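Local structure of chorismate synthase (Aquifex aeolicus, 1Q1L) at residues N32-E37 and L156-I161; E188-Y193 and G314-V319. The protein catalyses the last step of chorismate biosynthesis, probably eliminating phosphate from 5-enolpyruvylshikimate-3-phosphate with the help of reduced FMN, and works as a homotetramer. All blocks are in the same frame, centred on the assembly; numbering follows the deposited sequence.

Contact 1 of 2, residues N32-E37 and L156-I161; sequences NLPLSE and LSEFGI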
loop_
_atom_site.group_PDB
_atom_site.type_symbol
_atom_site.label_atom_id
_atom_site.label_comp_id
_atom_site.label_asym_id
_atom_site.label_seq_id
_atom_site.Cartn_x
_atom_site.Cartn_y
_atom_site.Cartn_z
ATOM N N ASN A 32 -14.670 -2.313 -20.614
ATOM C CA ASN A 32 -15.737 -2.995 -21.332
ATOM C C ASN A 32 -16.836 -3.585 -20.458
ATOM O O ASN A 32 -17.566 -4.478 -20.887
ATOM C CB ASN A 32 -15.146 -4.076 -22.252
ATOM C CG ASN A 32 -14.223 -3.494 -23.322
ATOM O OD1 ASN A 32 -13.465 -4.219 -23.968
ATOM N ND2 ASN A 32 -14.289 -2.181 -23.513
ATOM N N LEU A 33 -16.948 -3.085 -19.232
ATOM C CA LEU A 33 -17.994 -3.528 -18.315
ATOM C C LEU A 33 -19.176 -2.576 -18.481
ATOM O O LEU A 33 -19.037 -1.369 -18.288
ATOM C CB LEU A 33 -17.524 -3.450 -16.861
ATOM C CG LEU A 33 -18.641 -3.680 -15.827
ATOM C CD1 LEU A 33 -19.009 -5.163 -15.810
ATOM C CD2 LEU A 33 -18.193 -3.225 -14.436
ATOM N N PRO A 34 -20.352 -3.100 -18.857
ATOM C CA PRO A 34 -21.503 -2.202 -19.012
ATOM C C PRO A 34 -21.806 -1.567 -17.655
ATOM O O PRO A 34 -21.924 -2.276 -16.659
ATOM C CB PRO A 34 -22.619 -3.142 -19.457
ATOM C CG PRO A 34 -21.873 -4.244 -20.174
ATOM C CD PRO A 34 -20.682 -4.471 -19.280
ATOM N N LEU A 35 -21.926 -0.242 -17.611
ATOM C CA LEU A 35 -22.211 0.453 -16.356
ATOM C C LEU A 35 -23.065 1.694 -16.600
ATOM O O LEU A 35 -22.776 2.485 -17.496
ATOM C CB LEU A 35 -20.904 0.865 -15.666
ATOM C CG LEU A 35 -21.000 1.567 -14.301
ATOM C CD1 LEU A 35 -21.583 0.613 -13.260
ATOM C CD2 LEU A 35 -19.619 2.024 -13.858
ATOM N N SER A 36 -24.107 1.866 -15.792
ATOM C CA SER A 36 -24.993 3.015 -15.933
ATOM C C SER A 36 -25.205 3.704 -14.592
ATOM O O SER A 36 -24.950 3.123 -13.537
ATOM C CB SER A 36 -26.350 2.567 -16.477
ATOM O OG SER A 36 -27.006 1.736 -15.533
ATOM N N GLU A 37 -25.670 4.946 -14.636
ATOM C CA GLU A 37 -25.939 5.681 -13.409
ATOM C C GLU A 37 -27.147 5.056 -12.703
ATOM O O GLU A 37 -27.208 5.024 -11.477
ATOM C CB GLU A 37 -26.215 7.161 -13.715
ATOM C CG GLU A 37 -25.090 7.854 -14.486
ATOM C CD GLU A 37 -25.275 9.359 -14.599
ATOM O OE1 GLU A 37 -26.352 9.796 -15.060
ATOM O OE2 GLU A 37 -24.341 10.106 -14.233
ATOM N N LEU A 156 -19.205 -8.069 -10.341
ATOM C CA LEU A 156 -19.378 -9.428 -9.827
ATOM C C LEU A 156 -20.493 -10.215 -10.498
ATOM O O LEU A 156 -20.387 -11.431 -10.680
ATOM C CB LEU A 156 -19.655 -9.395 -8.325
ATOM C CG LEU A 156 -18.512 -9.032 -7.386
ATOM C CD1 LEU A 156 -19.044 -8.934 -5.962
ATOM C CD2 LEU A 156 -17.413 -10.079 -7.483
ATOM N N SER A 157 -21.575 -9.525 -10.844
ATOM C CA SER A 157 -22.703 -10.178 -11.488
ATOM C C SER A 157 -22.325 -10.752 -12.847
ATOM O O SER A 157 -22.965 -11.689 -13.322
ATOM C CB SER A 157 -23.872 -9.197 -11.635
ATOM O OG SER A 157 -23.503 -8.078 -12.416
ATOM N N GLU A 158 -21.290 -10.200 -13.475
ATOM C CA GLU A 158 -20.855 -10.691 -14.781
ATOM C C GLU A 158 -20.329 -12.112 -14.648
ATOM O O GLU A 158 -20.223 -12.844 -15.638
ATOM C CB GLU A 158 -19.743 -9.806 -15.361
ATOM C CG GLU A 158 -20.146 -8.371 -15.660
ATOM C CD GLU A 158 -21.212 -8.265 -16.735
ATOM O OE1 GLU A 158 -21.105 -8.975 -17.760
ATOM O OE2 GLU A 158 -22.150 -7.463 -16.562
ATOM N N PHE A 159 -19.978 -12.499 -13.425
ATOM C CA PHE A 159 -19.468 -13.842 -13.188
ATOM C C PHE A 159 -20.533 -14.678 -12.489
ATOM O O PHE A 159 -20.260 -15.776 -12.022
ATOM C CB PHE A 159 -18.206 -13.796 -12.327
ATOM C CG PHE A 159 -17.139 -12.890 -12.867
ATOM C CD1 PHE A 159 -17.141 -11.535 -12.561
ATOM C CD2 PHE A 159 -16.159 -13.383 -13.725
ATOM C CE1 PHE A 159 -16.182 -10.679 -13.104
ATOM C CE2 PHE A 159 -15.198 -12.539 -14.273
ATOM C CZ PHE A 159 -15.210 -11.182 -13.961
ATOM N N GLY A 160 -21.748 -14.144 -12.416
ATOM C CA GLY A 160 -22.831 -14.866 -11.773
ATOM C C GLY A 160 -22.815 -14.773 -10.260
ATOM O O GLY A 160 -23.585 -15.463 -9.582
ATOM N N ILE A 161 -21.949 -13.912 -9.728
ATOM C CA ILE A 161 -21.831 -13.732 -8.282
ATOM C C ILE A 161 -22.889 -12.739 -7.798
ATOM O O ILE A 161 -22.934 -11.586 -8.228
ATOM C CB ILE A 161 -20.399 -13.264 -7.898
ATOM C CG1 ILE A 161 -19.404 -14.413 -8.144
ATOM C CG2 ILE A 161 -20.357 -12.802 -6.447
ATOM C CD1 ILE A 161 -17.940 -14.039 -7.975
#
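Leu33 and Glu158 show how a charged side chain can pack through its hydrocarbon part. The methyl CD1 of Leu33 sits 3.4 Å from CG of Glu158, a close approach for two carbons, and 3.9 Å from CD of the same glutamate. Leu33 reaches it because its CG stands anti to the backbone N (chi1 171°). Glu158, bent at chi2 (-64°), lays its CG against that methyl and keeps OE2 4.0 Å from Leu33 CD1. This is the tight, inner side, where Leu33 is buried and also rests on Phe155 of helix 142-157. The outer side is loose: CD of the exposed Pro34 stays 4.3 Å from OE2 of Glu158. Glu158 itself lies in a Schellman motif ending its helix, made by Ile161 N to Leu156 O (3.1 Å) and by Gly160 N, at positive phi, to Ser157 O (2.9 Å). Phe159 N also reaches Leu156 O, from the opposite face of its plane. Lys154, one turn earlier, donates to Pro34 O. Between 32-37 and 156-161 themselves the chemistry implies aliphatic contact without any polar bond, the carboxylate finding its polar partners outside them, among them a weak, long ion pair with Lys388 of helix 384-399.

Contact 2 of 2, residues E188-Y193 and G314-V319; sequences EKLLSY and GMPIVV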
loop_
_atom_site.group_PDB
_atom_site.type_symbol
_atom_site.label_atom_id
_atom_site.label_comp_id
_atom_site.label_asym_id
_atom_site.label_seq_id
_atom_site.Cartn_x
_atom_site.Cartn_y
_atom_site.Cartn_z
ATOM N N GLU A 188 -30.747 -20.820 -2.604
ATOM C CA GLU A 188 -32.139 -20.500 -2.903
ATOM C C GLU A 188 -32.824 -19.805 -1.732
ATOM O O GLU A 188 -33.546 -18.826 -1.921
ATOM C CB GLU A 188 -32.913 -21.773 -3.270
ATOM C CG GLU A 188 -32.417 -22.479 -4.525
ATOM C CD GLU A 188 -30.991 -22.990 -4.398
ATOM O OE1 GLU A 188 -30.694 -23.690 -3.404
ATOM O OE2 GLU A 188 -30.168 -22.700 -5.294
ATOM N N LYS A 189 -32.605 -20.306 -0.520
ATOM C CA LYS A 189 -33.215 -19.695 0.663
ATOM C C LYS A 189 -32.681 -18.284 0.901
ATOM O O LYS A 189 -33.450 -17.336 1.080
ATOM C CB LYS A 189 -32.949 -20.542 1.913
ATOM C CG LYS A 189 -33.923 -21.677 2.136
ATOM C CD LYS A 189 -33.696 -22.310 3.504
ATOM C CE LYS A 189 -34.723 -23.393 3.808
ATOM N NZ LYS A 189 -34.542 -23.953 5.180
ATOM N N LEU A 190 -31.358 -18.159 0.921
ATOM C CA LEU A 190 -30.711 -16.865 1.131
ATOM C C LEU A 190 -31.268 -15.851 0.136
ATOM O O LEU A 190 -31.726 -14.773 0.517
ATOM C CB LEU A 190 -29.194 -17.010 0.956
ATOM C CG LEU A 190 -28.501 -17.807 2.074
ATOM C CD1 LEU A 190 -27.093 -18.199 1.667
ATOM C CD2 LEU A 190 -28.476 -16.969 3.339
ATOM N N LEU A 191 -31.240 -16.212 -1.141
ATOM C CA LEU A 191 -31.741 -15.323 -2.182
ATOM C C LEU A 191 -33.199 -15.000 -1.897
ATOM O O LEU A 191 -33.650 -13.868 -2.088
ATOM C CB LEU A 191 -31.605 -15.979 -3.559
ATOM C CG LEU A 191 -31.871 -15.053 -4.755
ATOM C CD1 LEU A 191 -30.960 -13.835 -4.666
ATOM C CD2 LEU A 191 -31.641 -15.798 -6.066
ATOM N N SER A 192 -33.926 -16.006 -1.425
ATOM C CA SER A 192 -35.336 -15.859 -1.096
ATOM C C SER A 192 -35.530 -14.812 -0.006
ATOM O O SER A 192 -36.385 -13.930 -0.120
ATOM C CB SER A 192 -35.899 -17.206 -0.625
ATOM O OG SER A 192 -37.195 -17.060 -0.076
ATOM N N TYR A 193 -34.735 -14.913 1.054
ATOM C CA TYR A 193 -34.834 -13.971 2.158
ATOM C C TYR A 193 -34.489 -12.553 1.720
ATOM O O TYR A 193 -35.085 -11.587 2.193
ATOM C CB TYR A 193 -33.918 -14.399 3.311
ATOM C CG TYR A 193 -34.326 -15.702 3.966
ATOM C CD1 TYR A 193 -35.674 -16.048 4.095
ATOM C CD2 TYR A 193 -33.373 -16.571 4.492
ATOM C CE1 TYR A 193 -36.060 -17.225 4.735
ATOM C CE2 TYR A 193 -33.747 -17.751 5.135
ATOM C CZ TYR A 193 -35.091 -18.069 5.254
ATOM O OH TYR A 193 -35.470 -19.217 5.906
ATOM N N GLY A 314 -16.446 -21.852 -1.716
ATOM C CA GLY A 314 -17.218 -22.220 -2.874
ATOM C C GLY A 314 -18.629 -22.215 -2.329
ATOM O O GLY A 314 -19.586 -22.112 -3.082
HETATM N N MSE A 315 -18.756 -22.334 -1.007
HETATM C CA MSE A 315 -20.061 -22.296 -0.362
HETATM C C MSE A 315 -20.430 -20.817 -0.251
HETATM O O MSE A 315 -19.585 -19.942 -0.466
HETATM C CB MSE A 315 -20.009 -22.928 1.036
HETATM C CG MSE A 315 -19.783 -24.445 1.037
HETATM SE SE MSE A 315 -21.130 -25.403 0.001
HETATM C CE MSE A 315 -22.568 -25.366 1.296
ATOM N N PRO A 316 -21.692 -20.516 0.079
ATOM C CA PRO A 316 -22.089 -19.111 0.194
ATOM C C PRO A 316 -21.288 -18.388 1.267
ATOM O O PRO A 316 -21.023 -18.947 2.341
ATOM C CB PRO A 316 -23.570 -19.197 0.571
ATOM C CG PRO A 316 -24.001 -20.502 -0.025
ATOM C CD PRO A 316 -22.843 -21.407 0.294
ATOM N N ILE A 317 -20.883 -17.157 0.973
ATOM C CA ILE A 317 -20.160 -16.362 1.960
ATOM C C ILE A 317 -21.254 -15.778 2.841
ATOM O O ILE A 317 -22.202 -15.167 2.341
ATOM C CB ILE A 317 -19.385 -15.194 1.321
ATOM C CG1 ILE A 317 -18.406 -15.724 0.274
ATOM C CG2 ILE A 317 -18.671 -14.402 2.406
ATOM C CD1 ILE A 317 -17.424 -16.748 0.802
ATOM N N VAL A 318 -21.141 -15.973 4.145
ATOM C CA VAL A 318 -22.162 -15.463 5.048
ATOM C C VAL A 318 -21.524 -14.714 6.188
ATOM O O VAL A 318 -20.693 -15.257 6.916
ATOM C CB VAL A 318 -23.029 -16.599 5.608
ATOM C CG1 VAL A 318 -24.055 -16.040 6.603
ATOM C CG2 VAL A 318 -23.727 -17.315 4.471
ATOM N N VAL A 319 -21.937 -13.462 6.343
ATOM C CA VAL A 319 -21.397 -12.594 7.374
ATOM C C VAL A 319 -22.503 -12.019 8.245
ATOM O O VAL A 319 -23.506 -11.528 7.734
ATOM C CB VAL A 319 -20.622 -11.421 6.724
ATOM C CG1 VAL A 319 -19.842 -10.672 7.761
ATOM C CG2 VAL A 319 -19.721 -11.952 5.625
#
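Neither Leu190 nor Pro316, the pair that meets most closely, brings a planar group to the interface; the one aromatic ring in the two segments, that of Tyr193, is turned to other partners. One of its faces has the carbonyl O of Lys189 lying 3.3 Å above the plane, offset toward the rim, and the ring makes edge-to-face contacts with Tyr183 and Phe166. Across the contact the work falls to a single methyl. CD1 of Leu190 lies 3.8 Å from CB of Pro316, the two side chains crossing at about a right angle, and 4.5 Å from CG2 of Val318, a looser touch. With CG anti to its carbonyl carbon (chi1 -70°), Leu190 carries this methyl from the helix to the start of strand 317-323. Pro316 and Val318 both point toward the helix, whereas Ile317 between them points away, the alternation expected of an extended chain. All three touching residues are buried and meet through apolar side chains only. Leu190 also packs on Phe234 and Leu236 of strand 229-236, so helix 187-197 rests over two adjacent strands of the five-stranded antiparallel sheet, while Ile317 meets Ile256 of helix 252-261 on the sheet's other face.

In the fold
The two contacts illustrate how chemistry follows depth. Contact 1 is partly buried and mixes an apolar side chain with a charged one; contact 2 is a fully buried, all-apolar seam. They share no element: contact 1 sets the loop between strand 21-27 and helix 37-48, which leads out of the four-stranded sheet, against the end of helix 142-157, whereas contact 2 seats a helix on the five-stranded sheet. They do not touch: their centres are 20 Å apart and their nearest atoms about 8 Å. Helix 142-157 leads through the turn of contact 1 into strand 162-170, a member of the sheet in contact 2; the enzyme's fold is a beta-alpha-beta sandwich.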